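Local coordinates for protein beta-lactamase Mb2281c (Mycobacterium bovis, PDB 3I7J) that is a putative beta-lactamase-family hydrolase, probably cleaving amide or ester substrates through a covalent acyl-enzyme mechanism, at residues F36-V41 with V245-R250; E129-V134 with L156-G161; T135-G140 with G148-V153. All coordinates share one frame; numbering follows the deposited sequence.

The three contacts meet around L156 and V153 of helix 153-164 and are nested along the chain: contact 3 lies inside the loop closed by contact 2, and contact 2 inside that of contact 1. Contacts 1 and 3 have centres about 10 Å apart and share a three-stranded sheet, where F36 N and S151 O are 2.8 Å apart, probably hydrogen-bonded. Contact 2 is about 16 Å from contact 1 and 12 Å from contact 3, centre to centre. L156 packs on V245, L247 and L38 of contact 1. Its CD2 is 3.8 Å from S151 OG of contact 3. S40 in contact 1 belongs to a likely SxxK motif, which puts it nearest the presumed active site.

Contact 1. Residues F36-V41 with V245-R250; sequences FALASV and VVLTAR
F36 lays one face of its ring against L247. Its CB starts 3.9 Å from L247 CD1. CG lies 3.8 Å from L247 CB, and CD2 is equally near that carbon. L247 CB sits 4.0 Å from the ring centroid and 20° off the normal, a CH-pi contact displaced toward the rim. Along its other edge, CD1 comes 3.8 Å from T248 O, and CE1 passes close to A249 N. CZ ends near L247 O. The ring takes this course because CG is anti to the carbonyl carbon (chi1 -74°). L247 also serves L38: the CD2 methyls of the two leucines meet at 3.8 Å.

The contact joins a small three-stranded sheet to the large six-stranded one. Strand 36-37 is outermost in the first. Strand 242-248 is inner in the second, the antiparallel sheet of this beta-lactamase-family fold. S40, two residues after L38, fits the serine of an SxxK motif with K43. Its OG is hydrogen-bonded to Y99 OH and weakly to K43 NZ, consistent with an active site of this family.

Water 1 lies between the backbones, 2.9 Å from A37 O and 3.2 Å from T248 O, and can donate to either. It lies in the F36 ring plane, at the edge. T248 OG1 accepts from R250 N in an ST turn and also pairs with G231 O. A16 of strand 15-21 touches F36.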
loop_
_atom_site.group_PDB
_atom_site.type_symbol
_atom_site.label_atom_id
_atom_site.label_comp_id
_atom_site.label_asym_id
_atom_site.label_seq_id
_atom_site.Cartn_x
_atom_site.Cartn_y
_atom_site.Cartn_z
ATOM N N PHE A 36 -10.311 6.847 9.489
ATOM C CA PHE A 36 -10.938 6.279 8.295
ATOM C C PHE A 36 -10.607 4.785 8.154
ATOM O O PHE A 36 -9.540 4.333 8.578
ATOM C CB PHE A 36 -10.416 7.000 7.042
ATOM C CG PHE A 36 -10.958 8.397 6.846
ATOM C CD1 PHE A 36 -12.151 8.604 6.161
ATOM C CD2 PHE A 36 -10.250 9.508 7.301
ATOM C CE1 PHE A 36 -12.627 9.895 5.928
ATOM C CE2 PHE A 36 -10.717 10.804 7.073
ATOM C CZ PHE A 36 -11.908 10.997 6.384
ATOM N N ALA A 37 -11.516 4.015 7.564
ATOM C CA ALA A 37 -11.241 2.600 7.336
ATOM C C ALA A 37 -10.310 2.642 6.130
ATOM O O ALA A 37 -10.574 3.370 5.171
ATOM C CB ALA A 37 -12.527 1.840 6.989
ATOM N N LEU A 38 -9.231 1.870 6.166
ATOM C CA LEU A 38 -8.271 1.890 5.066
ATOM C C LEU A 38 -8.465 0.831 4.005
ATOM O O LEU A 38 -7.972 0.974 2.885
ATOM C CB LEU A 38 -6.853 1.751 5.607
ATOM C CG LEU A 38 -6.400 2.774 6.637
ATOM C CD1 LEU A 38 -4.914 2.573 6.885
ATOM C CD2 LEU A 38 -6.676 4.186 6.125
ATOM N N ALA A 39 -9.189 -0.228 4.354
ATOM C CA ALA A 39 -9.397 -1.340 3.432
ATOM C C ALA A 39 -8.001 -1.771 2.971
ATOM O O ALA A 39 -7.096 -1.876 3.794
ATOM C CB ALA A 39 -10.265 -0.910 2.236
ATOM N N SER A 40 -7.814 -1.991 1.672
ATOM C CA SER A 40 -6.514 -2.426 1.151
ATOM C C SER A 40 -5.349 -1.456 1.324
ATOM O O SER A 40 -4.207 -1.789 1.005
ATOM C CB SER A 40 -6.632 -2.807 -0.326
ATOM O OG SER A 40 -7.272 -4.055 -0.462
ATOM N N VAL A 41 -5.623 -0.248 1.799
ATOM C CA VAL A 41 -4.527 0.677 2.025
ATOM C C VAL A 41 -3.808 0.117 3.256
ATOM O O VAL A 41 -2.764 0.618 3.684
ATOM C CB VAL A 41 -5.037 2.123 2.274
ATOM C CG1 VAL A 41 -3.873 3.053 2.619
ATOM C CG2 VAL A 41 -5.739 2.639 1.007
ATOM N N VAL A 245 -1.714 11.391 -0.096
ATOM C CA VAL A 245 -2.583 10.538 0.695
ATOM C C VAL A 245 -4.002 11.092 0.597
ATOM O O VAL A 245 -4.220 12.280 0.837
ATOM C CB VAL A 245 -2.175 10.535 2.188
ATOM C CG1 VAL A 245 -3.293 9.936 3.022
ATOM C CG2 VAL A 245 -0.889 9.726 2.388
ATOM N N VAL A 246 -4.957 10.247 0.219
ATOM C CA VAL A 246 -6.355 10.664 0.147
ATOM C C VAL A 246 -7.251 9.624 0.808
ATOM O O VAL A 246 -7.213 8.444 0.457
ATOM C CB VAL A 246 -6.861 10.872 -1.313
ATOM C CG1 VAL A 246 -8.369 11.125 -1.299
ATOM C CG2 VAL A 246 -6.163 12.070 -1.959
ATOM N N LEU A 247 -8.048 10.074 1.771
ATOM C CA LEU A 247 -8.987 9.207 2.481
ATOM C C LEU A 247 -10.376 9.840 2.447
ATOM O O LEU A 247 -10.541 11.012 2.804
ATOM C CB LEU A 247 -8.550 9.011 3.938
ATOM C CG LEU A 247 -7.201 8.329 4.206
ATOM C CD1 LEU A 247 -6.981 8.242 5.713
ATOM C CD2 LEU A 247 -7.168 6.939 3.578
ATOM N N THR A 248 -11.362 9.065 2.001
ATOM C CA THR A 248 -12.745 9.525 1.922
ATOM C C THR A 248 -13.678 8.516 2.578
ATOM O O THR A 248 -13.310 7.358 2.812
ATOM C CB THR A 248 -13.231 9.707 0.469
ATOM O OG1 THR A 248 -13.633 8.439 -0.072
ATOM C CG2 THR A 248 -12.131 10.302 -0.394
ATOM N N ALA A 249 -14.891 8.974 2.868
ATOM C CA ALA A 249 -15.912 8.151 3.498
ATOM C C ALA A 249 -16.887 7.572 2.473
ATOM O O ALA A 249 -18.068 7.388 2.764
ATOM C CB ALA A 249 -16.671 8.975 4.535
ATOM N N ARG A 250 -16.396 7.301 1.270
ATOM C CA ARG A 250 -17.231 6.715 0.229
ATOM C C ARG A 250 -16.468 5.587 -0.454
ATOM O O ARG A 250 -15.347 5.782 -0.926
ATOM C CB ARG A 250 -17.634 7.759 -0.814
ATOM C CG ARG A 250 -18.639 7.224 -1.827
ATOM C CD ARG A 250 -19.051 8.271 -2.855
ATOM N NE ARG A 250 -19.989 7.714 -3.821
ATOM C CZ ARG A 250 -20.459 8.368 -4.879
ATOM N NH1 ARG A 250 -20.081 9.617 -5.118
ATOM N NH2 ARG A 250 -21.307 7.769 -5.703
HETATM O O HOH W 1 -12.966 4.916 4.861
#

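Contact 2. Residues E129-V134 with L156-G161; sequences EPLGMV and LAVFAG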
loop_
_atom_site.group_PDB
_atom_site.type_symbol
_atom_site.label_atom_id
_atom_site.label_comp_id
_atom_site.label_asym_id
_atom_site.label_seq_id
_atom_site.Cartn_x
_atom_site.Cartn_y
_atom_site.Cartn_z
ATOM N N GLU A 129 4.593 2.603 16.045
ATOM C CA GLU A 129 5.214 3.195 17.221
ATOM C C GLU A 129 6.503 3.948 16.850
ATOM O O GLU A 129 6.702 5.093 17.255
ATOM C CB GLU A 129 5.495 2.081 18.237
ATOM C CG GLU A 129 5.786 2.516 19.660
ATOM C CD GLU A 129 7.078 3.296 19.788
ATOM O OE1 GLU A 129 8.094 2.891 19.172
ATOM O OE2 GLU A 129 7.084 4.309 20.519
ATOM N N PRO A 130 7.392 3.323 16.061
ATOM C CA PRO A 130 8.628 4.031 15.697
ATOM C C PRO A 130 8.399 5.331 14.922
ATOM O O PRO A 130 9.186 6.271 15.032
ATOM C CB PRO A 130 9.397 2.995 14.873
ATOM C CG PRO A 130 8.936 1.685 15.462
ATOM C CD PRO A 130 7.436 1.924 15.608
ATOM N N LEU A 131 7.322 5.393 14.145
ATOM C CA LEU A 131 7.020 6.591 13.359
ATOM C C LEU A 131 6.040 7.547 14.045
ATOM O O LEU A 131 5.687 8.581 13.482
ATOM C CB LEU A 131 6.466 6.187 11.984
ATOM C CG LEU A 131 7.460 5.487 11.041
ATOM C CD1 LEU A 131 6.770 4.966 9.788
ATOM C CD2 LEU A 131 8.554 6.466 10.669
ATOM N N GLY A 132 5.598 7.202 15.250
ATOM C CA GLY A 132 4.664 8.058 15.959
ATOM C C GLY A 132 3.222 7.975 15.486
ATOM O O GLY A 132 2.450 8.909 15.702
HETATM N N MSE A 133 2.859 6.871 14.834
HETATM C CA MSE A 133 1.495 6.660 14.344
HETATM C C MSE A 133 0.594 6.155 15.465
HETATM O O MSE A 133 0.204 4.984 15.482
HETATM C CB MSE A 133 1.517 5.644 13.204
HETATM C CG MSE A 133 1.920 6.260 11.876
HETATM SE SE MSE A 133 2.685 5.039 10.555
HETATM C CE MSE A 133 4.045 6.229 9.922
ATOM N N VAL A 134 0.233 7.046 16.381
ATOM C CA VAL A 134 -0.583 6.659 17.527
ATOM C C VAL A 134 -2.092 6.521 17.308
ATOM O O VAL A 134 -2.841 6.241 18.244
ATOM C CB VAL A 134 -0.315 7.610 18.729
ATOM C CG1 VAL A 134 1.150 7.512 19.131
ATOM C CG2 VAL A 134 -0.663 9.051 18.366
ATOM N N LEU A 156 -0.880 8.598 8.175
ATOM C CA LEU A 156 -0.458 8.121 6.866
ATOM C C LEU A 156 0.548 9.070 6.243
ATOM O O LEU A 156 1.398 8.654 5.454
ATOM C CB LEU A 156 -1.654 7.947 5.937
ATOM C CG LEU A 156 -2.561 6.761 6.239
ATOM C CD1 LEU A 156 -3.479 6.562 5.042
ATOM C CD2 LEU A 156 -1.735 5.490 6.474
ATOM N N ALA A 157 0.446 10.348 6.600
ATOM C CA ALA A 157 1.356 11.370 6.091
ATOM C C ALA A 157 2.764 11.053 6.587
ATOM O O ALA A 157 3.737 11.166 5.841
ATOM C CB ALA A 157 0.923 12.746 6.584
ATOM N N VAL A 158 2.855 10.664 7.856
ATOM C CA VAL A 158 4.121 10.292 8.474
ATOM C C VAL A 158 4.639 9.032 7.776
ATOM O O VAL A 158 5.829 8.917 7.481
ATOM C CB VAL A 158 3.934 9.994 9.985
ATOM C CG1 VAL A 158 5.232 9.477 10.586
ATOM C CG2 VAL A 158 3.482 11.259 10.715
ATOM N N PHE A 159 3.735 8.091 7.507
ATOM C CA PHE A 159 4.101 6.846 6.838
ATOM C C PHE A 159 4.676 7.158 5.462
ATOM O O PHE A 159 5.734 6.639 5.087
ATOM C CB PHE A 159 2.884 5.922 6.708
ATOM C CG PHE A 159 3.225 4.542 6.216
ATOM C CD1 PHE A 159 4.060 3.704 6.960
ATOM C CD2 PHE A 159 2.723 4.078 5.009
ATOM C CE1 PHE A 159 4.389 2.422 6.508
ATOM C CE2 PHE A 159 3.047 2.798 4.550
ATOM C CZ PHE A 159 3.886 1.967 5.305
ATOM N N ALA A 160 3.991 8.026 4.721
ATOM C CA ALA A 160 4.451 8.420 3.388
ATOM C C ALA A 160 5.872 8.978 3.477
ATOM O O ALA A 160 6.659 8.850 2.538
ATOM C CB ALA A 160 3.508 9.473 2.793
ATOM N N GLY A 161 6.193 9.594 4.613
ATOM C CA GLY A 161 7.523 10.142 4.798
ATOM C C GLY A 161 8.554 9.027 4.819
ATOM O O GLY A 161 9.654 9.155 4.276
#
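M133, a selenomethionine, pushes its terminal methyl against helix 153-164 at V158 and F159. The tight part of the contact is here. CE lies 3.1 Å from F159 N and 3.4 Å from F159 CB, at the edge of the F159 ring and in its plane. This approach is too close to be comfortable, and the exact placement of CE is doubtful. The selenium stands 5.2 Å from the ring centroid, oblique to it, in a Met-aromatic contact. V158 CG1 lies 3.5 Å from M133 CE and also touches L131 O. F159 CG is anti to its backbone N (chi1 -171°), which leaves the ring beside the methyl.

The looser side is around L131, which is partly exposed, as is V158. L131 CB reaches V158 CG1 at 3.8 Å, while its CD1 approaches F159 CD1 at only 4.1 Å. G132 closes helix 119-131 with a Schellman motif at positive phi, and the M133 side chain then reaches across to helix 153-164 with its end. F159 also packs on P44, L45 and R48 of helix 42-56 and on V127 of helix 119-131. On another side of helix 153-164, L156 and A160 touch strand 242-248.

Contact 3. Residues T135-G140 with G148-V153; sequences TTRLDG and GATSTV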
loop_
_atom_site.group_PDB
_atom_site.type_symbol
_atom_site.label_atom_id
_atom_site.label_comp_id
_atom_site.label_asym_id
_atom_site.label_seq_id
_atom_site.Cartn_x
_atom_site.Cartn_y
_atom_site.Cartn_z
ATOM N N THR A 135 -2.548 6.696 16.076
ATOM C CA THR A 135 -3.971 6.551 15.805
ATOM C C THR A 135 -4.159 5.580 14.638
ATOM O O THR A 135 -5.103 5.689 13.848
ATOM C CB THR A 135 -4.611 7.910 15.491
ATOM O OG1 THR A 135 -4.203 8.853 16.487
ATOM C CG2 THR A 135 -6.125 7.811 15.511
ATOM N N THR A 136 -3.234 4.632 14.540
ATOM C CA THR A 136 -3.267 3.612 13.503
ATOM C C THR A 136 -3.313 2.247 14.171
ATOM O O THR A 136 -2.521 1.962 15.066
ATOM C CB THR A 136 -2.010 3.655 12.616
ATOM O OG1 THR A 136 -1.959 4.901 11.911
ATOM C CG2 THR A 136 -2.039 2.515 11.619
ATOM N N ARG A 137 -4.238 1.399 13.748
ATOM C CA ARG A 137 -4.312 0.079 14.342
ATOM C C ARG A 137 -4.924 -0.962 13.425
ATOM O O ARG A 137 -5.648 -0.647 12.480
ATOM C CB ARG A 137 -5.090 0.142 15.657
ATOM C CG ARG A 137 -6.527 0.602 15.515
ATOM C CD ARG A 137 -7.141 0.815 16.889
ATOM N NE ARG A 137 -6.921 -0.342 17.753
ATOM C CZ ARG A 137 -7.240 -0.391 19.042
ATOM N NH1 ARG A 137 -7.802 0.660 19.628
ATOM N NH2 ARG A 137 -6.990 -1.491 19.745
ATOM N N LEU A 138 -4.607 -2.214 13.719
ATOM C CA LEU A 138 -5.109 -3.343 12.962
ATOM C C LEU A 138 -5.677 -4.362 13.944
ATOM O O LEU A 138 -4.927 -5.062 14.628
ATOM C CB LEU A 138 -3.977 -3.980 12.154
ATOM C CG LEU A 138 -4.294 -5.321 11.488
ATOM C CD1 LEU A 138 -5.286 -5.111 10.361
ATOM C CD2 LEU A 138 -3.012 -5.956 10.956
ATOM N N ASP A 139 -7.000 -4.429 14.025
ATOM C CA ASP A 139 -7.665 -5.377 14.908
ATOM C C ASP A 139 -8.197 -6.512 14.044
ATOM O O ASP A 139 -8.509 -6.311 12.872
ATOM C CB ASP A 139 -8.845 -4.717 15.625
ATOM C CG ASP A 139 -8.448 -3.471 16.383
ATOM O OD1 ASP A 139 -7.502 -3.540 17.196
ATOM O OD2 ASP A 139 -9.093 -2.421 16.169
ATOM N N GLY A 140 -8.306 -7.703 14.618
ATOM C CA GLY A 140 -8.826 -8.820 13.855
ATOM C C GLY A 140 -7.800 -9.893 13.588
ATOM O O GLY A 140 -8.138 -10.973 13.108
ATOM N N GLY A 148 -8.033 -4.731 7.263
ATOM C CA GLY A 148 -8.624 -4.267 8.506
ATOM C C GLY A 148 -8.005 -3.108 9.252
ATOM O O GLY A 148 -8.431 -2.806 10.362
ATOM N N ALA A 149 -7.011 -2.452 8.672
ATOM C CA ALA A 149 -6.387 -1.334 9.361
ATOM C C ALA A 149 -7.243 -0.067 9.336
ATOM O O ALA A 149 -8.040 0.171 8.422
ATOM C CB ALA A 149 -5.017 -1.048 8.770
ATOM N N THR A 150 -7.055 0.729 10.376
ATOM C CA THR A 150 -7.751 1.984 10.573
ATOM C C THR A 150 -6.650 3.024 10.821
ATOM O O THR A 150 -5.672 2.735 11.505
ATOM C CB THR A 150 -8.693 1.854 11.806
ATOM O OG1 THR A 150 -10.011 1.509 11.367
ATOM C CG2 THR A 150 -8.732 3.111 12.599
ATOM N N SER A 151 -6.797 4.224 10.267
ATOM C CA SER A 151 -5.780 5.253 10.448
ATOM C C SER A 151 -6.310 6.645 10.105
ATOM O O SER A 151 -7.493 6.814 9.792
ATOM C CB SER A 151 -4.558 4.920 9.577
ATOM O OG SER A 151 -3.460 5.761 9.880
ATOM N N THR A 152 -5.420 7.635 10.165
ATOM C CA THR A 152 -5.752 9.035 9.880
ATOM C C THR A 152 -4.816 9.574 8.814
ATOM O O THR A 152 -3.763 8.997 8.568
ATOM C CB THR A 152 -5.548 9.908 11.127
ATOM O OG1 THR A 152 -4.157 9.888 11.488
ATOM C CG2 THR A 152 -6.374 9.384 12.296
ATOM N N VAL A 153 -5.185 10.685 8.180
ATOM C CA VAL A 153 -4.313 11.252 7.156
ATOM C C VAL A 153 -2.984 11.693 7.778
ATOM O O VAL A 153 -1.932 11.578 7.148
ATOM C CB VAL A 153 -4.982 12.446 6.433
ATOM C CG1 VAL A 153 -3.999 13.088 5.451
ATOM C CG2 VAL A 153 -6.210 11.955 5.676
HETATM O O HOH W 2 -10.294 -5.230 11.532
HETATM O O HOH W 3 -8.699 -2.444 13.282
#
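R137 and T150 exchange two backbone hydrogen bonds. R137 N donates to T150 O at 3.0 Å, and T150 N donates to R137 O at 2.9 Å. They form an antiparallel hydrogen-bonded pair. CA-H...O contacts add to it: T136 CA approaches T150 O, and S151 CA approaches T135 O.

Side chains meet beyond this pair. S151 OG donates to T136 OG1 at 2.7 Å. The serine hydroxyl is anti to its backbone N (chi1 -170°), and this brings it beside the threonine hydroxyl. T136 OG1 is also hydrogen-bonded to D155 OD2, so a helix residue fixes the acceptor. T135 CG2 and T152 CG2 touch at 3.6 Å, with the two side chains crossing at about a right angle. L138 CD1 lies over the G148-A149 peptide, 3.6 Å from A149 N.

The two strands form a beta hairpin, 137-138 with 149-151. Strand 36-37 adds on the far side of 149-151, making a three-stranded antiparallel sheet. Backbone bonds tie S151 to F36 and A149 to L38. A149 N also bonds to OG1 of T42, two residues after the S40 of the likely SxxK motif.

At the loop end of the hairpin two waters bridge D139 and G148. Water 3 accepts from D139 N at 2.7 Å and donates to D139 OD2 and G148 O. Water 2 joins D139 O to G148 O. R137 forms a salt bridge to D139, NE to OD1 at 3.3 Å, with weak hydrogen bonds. At the other end T152 is the N-cap of helix 153-164, its OG1 accepting from D155 N. L138 is backed by F119 and L123 of helix 119-131.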